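Putative transcriptional regulator, IclR family (Arthrobacter aurescens, PDB 3OBF) probably regulates transcription as a DNA-binding factor of the IclR family, this chain being its C-terminal, GAF-like domain. Local coordinates at residues His48-Pro51 against Arg55-Glu58; Ser24-Trp29 against Met35-Ile40. All blocks are in the same frame, centred on the assembly; numbering follows the deposited sequence.

Contact 1: residues His48-Pro51 against Arg55-Glu58; sequences HLAP and RYNE
Ala50 and Tyr56 carry this contact, a small one in which a single phenol oxygen reaches across to a loop. Leu49, just before the meeting point, turns its side chain to Pro142 and Pro144, where the loop lies against strand 135-144. At Ala50 the backbone turns, and its CA lies at the edge of the Tyr56 ring, near the ring plane, 3.2 Å from Tyr56 OH. The methyl group of Ala50 stays farther off, with CB 3.9 Å from Tyr56 OH, and packs on Ala25, Leu140 and Pro142. A water supplies the clear polar link: it accepts the N-H of Ala50, its oxygen 3.0 Å from Ala50 N, and sits 2.7 Å from Tyr56 OH, in the plane of the ring at its edge. The water thus bridges the backbone N-H of Ala50, itself a buried residue, to the hydroxyl. Pro51 adds a looser touch, its CD 4.1 Å from Tyr56 OH. On the strand side, Tyr56 CG stands anti to the carbonyl carbon (chi1 -61°), and from there the long axis of the ring runs back to the loop, bringing the hydroxyl close although the CB itself does not point at Ala50. The backbone of Tyr56 bonds to Ser34. The arrangement is a return of the chain from a loop into the short outermost strand 55-56 of the antiparallel sheet in an IclR C-terminal domain, with a water between Ala50 and Tyr56.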
loop_
_atom_site.group_PDB
_atom_site.type_symbol
_atom_site.label_atom_id
_atom_site.label_comp_id
_atom_site.label_asym_id
_atom_site.label_seq_id
_atom_site.Cartn_x
_atom_site.Cartn_y
_atom_site.Cartn_z
ATOM N N HIS A 48 12.556 -11.867 2.299
ATOM C CA HIS A 48 12.440 -10.648 3.069
ATOM C C HIS A 48 11.633 -9.652 2.229
ATOM O O HIS A 48 12.127 -9.107 1.242
ATOM C CB HIS A 48 13.826 -10.073 3.376
ATOM C CG HIS A 48 14.646 -10.897 4.329
ATOM N ND1 HIS A 48 14.800 -12.267 4.210
ATOM C CD2 HIS A 48 15.389 -10.532 5.403
ATOM C CE1 HIS A 48 15.581 -12.710 5.179
ATOM N NE2 HIS A 48 15.953 -11.677 5.918
ATOM N N LEU A 49 10.378 -9.454 2.593
ATOM C CA LEU A 49 9.501 -8.583 1.803
ATOM C C LEU A 49 9.515 -7.181 2.375
ATOM O O LEU A 49 9.745 -6.995 3.587
ATOM C CB LEU A 49 8.077 -9.147 1.722
ATOM C CG LEU A 49 7.903 -10.577 1.158
ATOM C CD1 LEU A 49 6.489 -11.091 1.387
ATOM C CD2 LEU A 49 8.288 -10.666 -0.332
ATOM N N ALA A 50 9.272 -6.198 1.503
ATOM C CA ALA A 50 9.269 -4.778 1.881
ATOM C C ALA A 50 10.423 -4.414 2.817
ATOM O O ALA A 50 10.185 -3.833 3.886
ATOM C CB ALA A 50 7.896 -4.372 2.502
ATOM N N PRO A 51 11.676 -4.743 2.422
ATOM C CA PRO A 51 12.778 -4.360 3.307
ATOM C C PRO A 51 12.967 -2.820 3.252
ATOM O O PRO A 51 12.559 -2.203 2.271
ATOM C CB PRO A 51 13.991 -5.112 2.711
ATOM C CG PRO A 51 13.688 -5.217 1.233
ATOM C CD PRO A 51 12.159 -5.351 1.158
ATOM N N ARG A 55 11.812 0.037 -3.192
ATOM C CA ARG A 55 11.066 0.962 -4.032
ATOM C C ARG A 55 10.207 0.195 -5.016
ATOM O O ARG A 55 10.680 -0.738 -5.663
ATOM C CB ARG A 55 12.017 1.880 -4.797
ATOM C CG ARG A 55 12.794 2.916 -3.963
ATOM C CD ARG A 55 13.972 3.445 -4.829
ATOM N NE ARG A 55 14.931 4.280 -4.097
ATOM C CZ ARG A 55 14.853 5.614 -3.965
ATOM N NH1 ARG A 55 13.849 6.302 -4.501
ATOM N NH2 ARG A 55 15.781 6.271 -3.279
ATOM N N TYR A 56 8.950 0.599 -5.136
ATOM C CA TYR A 56 7.982 -0.129 -5.964
ATOM C C TYR A 56 7.412 0.808 -7.031
ATOM O O TYR A 56 6.948 1.899 -6.703
ATOM C CB TYR A 56 6.860 -0.722 -5.079
ATOM C CG TYR A 56 7.393 -1.709 -4.061
ATOM C CD1 TYR A 56 7.518 -3.075 -4.370
ATOM C CD2 TYR A 56 7.822 -1.259 -2.804
ATOM C CE1 TYR A 56 8.050 -3.977 -3.442
ATOM C CE2 TYR A 56 8.361 -2.134 -1.869
ATOM C CZ TYR A 56 8.475 -3.488 -2.193
ATOM O OH TYR A 56 8.998 -4.323 -1.253
ATOM N N ASN A 57 7.458 0.398 -8.303
ATOM C CA ASN A 57 6.820 1.218 -9.359
ATOM C C ASN A 57 5.895 0.435 -10.315
ATOM O O ASN A 57 5.598 0.901 -11.425
ATOM C CB ASN A 57 7.845 2.046 -10.138
ATOM C CG ASN A 57 8.608 1.216 -11.134
ATOM O OD1 ASN A 57 8.890 0.069 -10.888
ATOM N ND2 ASN A 57 8.924 1.793 -12.278
ATOM N N GLU A 58 5.430 -0.735 -9.873
ATOM C CA GLU A 58 4.441 -1.515 -10.627
ATOM C C GLU A 58 3.068 -1.053 -10.190
ATOM O O GLU A 58 2.761 -0.942 -8.992
ATOM C CB GLU A 58 4.605 -3.013 -10.353
ATOM C CG GLU A 58 5.990 -3.526 -10.862
ATOM C CD GLU A 58 6.331 -4.937 -10.415
ATOM O OE1 GLU A 58 5.953 -5.889 -11.122
ATOM O OE2 GLU A 58 7.015 -5.101 -9.370
HETATM O O HOH W 1 8.822 -7.040 -1.321
#

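Contact 2: residues Ser24-Trp29 against Met35-Ile40; sequences SALMVW and MCVEQI
Met27 and Cys36 meet on one face of the hairpin, where the selenomethionine chain, bent at chi2 and chi3, folds back over its neighbour: SE lies 3.7 Å from Cys36 CB, and CE reaches 3.5 Å from Cys36 N. Cys36 SG, anti to the backbone N (chi1 175°), extends along the same face to Ala25 CB. Val28 and Val37 form a second apolar patch, their side chains crossing at about a right angle with Val28 CG2 3.5 Å from Val37 CG1, while the other Val37 branch, CG2, meets Leu26 CD2. Between the strands run the backbone bonds. Leu26 N donates to Glu38 O at 2.7 Å, but Leu26 O receives Val37 N, in a nearly straight bond (N-H...O 172°). Reciprocal pairs, Val28 with Met35 and Ser24 with Ile40, close the ladder on either side. Toward the polar edge, Gln39 CB rests 3.3 Å from Ser24 O, while its amide turns to Ala50; Ser24 OG is hydrogen-bonded to Thr17 OG1 of helix 3-20. With Val37 and Glu38 both set against Leu26, this is a classic beta bulge in an antiparallel hairpin, part of the central sheet of the GAF-like domain.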
loop_
_atom_site.group_PDB
_atom_site.type_symbol
_atom_site.label_atom_id
_atom_site.label_comp_id
_atom_site.label_asym_id
_atom_site.label_seq_id
_atom_site.Cartn_x
_atom_site.Cartn_y
_atom_site.Cartn_z
ATOM N N SER A 24 4.821 -5.756 8.408
ATOM C CA SER A 24 4.053 -4.481 8.304
ATOM C C SER A 24 5.051 -3.405 7.873
ATOM O O SER A 24 6.188 -3.417 8.332
ATOM C CB SER A 24 3.539 -4.009 9.653
ATOM O OG SER A 24 2.881 -5.053 10.289
ATOM N N ALA A 25 4.627 -2.469 7.032
ATOM C CA ALA A 25 5.538 -1.460 6.515
ATOM C C ALA A 25 4.827 -0.147 6.345
ATOM O O ALA A 25 3.650 -0.120 6.011
ATOM C CB ALA A 25 6.112 -1.897 5.183
ATOM N N LEU A 26 5.555 0.942 6.562
ATOM C CA LEU A 26 5.072 2.250 6.273
ATOM C C LEU A 26 5.734 2.685 4.956
ATOM O O LEU A 26 6.969 2.705 4.835
ATOM C CB LEU A 26 5.435 3.224 7.408
ATOM C CG LEU A 26 4.913 4.677 7.253
ATOM C CD1 LEU A 26 3.396 4.737 7.535
ATOM C CD2 LEU A 26 5.643 5.676 8.171
HETATM N N MSE A 27 4.893 3.030 3.977
HETATM C CA MSE A 27 5.356 3.474 2.676
HETATM C C MSE A 27 5.150 4.991 2.517
HETATM O O MSE A 27 4.180 5.569 3.047
HETATM C CB MSE A 27 4.606 2.744 1.561
HETATM C CG MSE A 27 4.382 1.285 1.809
HETATM SE SE MSE A 27 6.080 0.287 1.997
HETATM C CE MSE A 27 6.644 0.306 0.150
ATOM N N VAL A 28 6.075 5.617 1.789
ATOM C CA VAL A 28 5.898 6.991 1.319
ATOM C C VAL A 28 6.016 7.074 -0.210
ATOM O O VAL A 28 6.608 6.205 -0.851
ATOM C CB VAL A 28 6.847 8.005 1.991
ATOM C CG1 VAL A 28 6.611 8.042 3.518
ATOM C CG2 VAL A 28 8.322 7.701 1.612
ATOM N N TRP A 29 5.441 8.142 -0.763
ATOM C CA TRP A 29 5.334 8.343 -2.196
ATOM C C TRP A 29 6.271 9.460 -2.572
ATOM O O TRP A 29 6.238 10.522 -1.936
ATOM C CB TRP A 29 3.902 8.778 -2.492
ATOM C CG TRP A 29 3.534 8.904 -3.950
ATOM C CD1 TRP A 29 3.032 10.021 -4.575
ATOM C CD2 TRP A 29 3.598 7.879 -4.946
ATOM N NE1 TRP A 29 2.796 9.751 -5.906
ATOM C CE2 TRP A 29 3.140 8.445 -6.160
ATOM C CE3 TRP A 29 4.005 6.541 -4.937
ATOM C CZ2 TRP A 29 3.065 7.716 -7.339
ATOM C CZ3 TRP A 29 3.923 5.815 -6.118
ATOM C CH2 TRP A 29 3.451 6.400 -7.297
HETATM N N MSE A 35 8.018 3.881 -1.487
HETATM C CA MSE A 35 9.247 3.484 -0.796
HETATM C C MSE A 35 8.985 3.067 0.630
HETATM O O MSE A 35 8.246 3.743 1.349
HETATM C CB MSE A 35 10.319 4.595 -0.845
HETATM C CG MSE A 35 11.692 4.152 -0.349
HETATM SE SE MSE A 35 12.973 5.608 -0.434
HETATM C CE MSE A 35 14.663 4.684 -0.301
ATOM N N CYS A 36 9.611 1.964 1.038
ATOM C CA CYS A 36 9.482 1.509 2.408
ATOM C C CYS A 36 10.424 2.302 3.348
ATOM O O CYS A 36 11.644 2.311 3.168
ATOM C CB CYS A 36 9.708 0.005 2.515
ATOM S SG CYS A 36 9.671 -0.511 4.255
ATOM N N VAL A 37 9.850 3.001 4.318
ATOM C CA VAL A 37 10.681 3.825 5.210
ATOM C C VAL A 37 10.693 3.306 6.656
ATOM O O VAL A 37 11.462 3.797 7.467
ATOM C CB VAL A 37 10.238 5.303 5.226
ATOM C CG1 VAL A 37 10.376 5.914 3.848
ATOM C CG2 VAL A 37 8.805 5.478 5.833
ATOM N N GLU A 38 9.819 2.345 6.967
ATOM C CA GLU A 38 9.756 1.743 8.288
ATOM C C GLU A 38 9.020 0.413 8.167
ATOM O O GLU A 38 7.949 0.349 7.554
ATOM C CB GLU A 38 9.010 2.662 9.265
ATOM C CG GLU A 38 9.264 2.360 10.734
ATOM C CD GLU A 38 8.829 3.529 11.625
ATOM O OE1 GLU A 38 9.725 4.117 12.270
ATOM O OE2 GLU A 38 7.608 3.863 11.666
ATOM N N GLN A 39 9.579 -0.643 8.751
ATOM C CA GLN A 39 8.951 -1.953 8.667
ATOM C C GLN A 39 9.299 -2.889 9.836
ATOM O O GLN A 39 10.340 -2.734 10.486
ATOM C CB GLN A 39 9.268 -2.600 7.299
ATOM C CG GLN A 39 10.715 -3.076 7.143
ATOM C CD GLN A 39 10.853 -4.569 7.391
ATOM O OE1 GLN A 39 11.259 -4.977 8.470
ATOM N NE2 GLN A 39 10.500 -5.391 6.391
ATOM N N ILE A 40 8.408 -3.844 10.097
ATOM C CA ILE A 40 8.595 -4.879 11.116
ATOM C C ILE A 40 8.574 -6.191 10.362
ATOM O O ILE A 40 7.639 -6.450 9.630
ATOM C CB ILE A 40 7.416 -4.949 12.100
ATOM C CG1 ILE A 40 6.966 -3.560 12.568
ATOM C CG2 ILE A 40 7.748 -5.939 13.322
ATOM C CD1 ILE A 40 7.966 -2.910 13.507
#

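From the N terminus, helix 3-20 leads into strand 24-29, and contact 2 closes the first loop by folding strand 34-40 back along it. The chain then leaves the sheet through the loop holding 48-51, and contact 1 closes a second, shorter loop as strand 55-56 returns beside strand 34-40. The two closures follow in series, neither nested nor crossed, yet they abut. Gln39 NE2 probably bonds to Ala50 O at 3.0 Å, and Tyr56 CD2 packs 3.5 Å from Met27 CE. Together they join three neighbouring strands and the intervening loop at the edge of the sheet that ends, within this chain, in strand 55-56, illustrating how successive local closures can add neighbouring strands to one sheet.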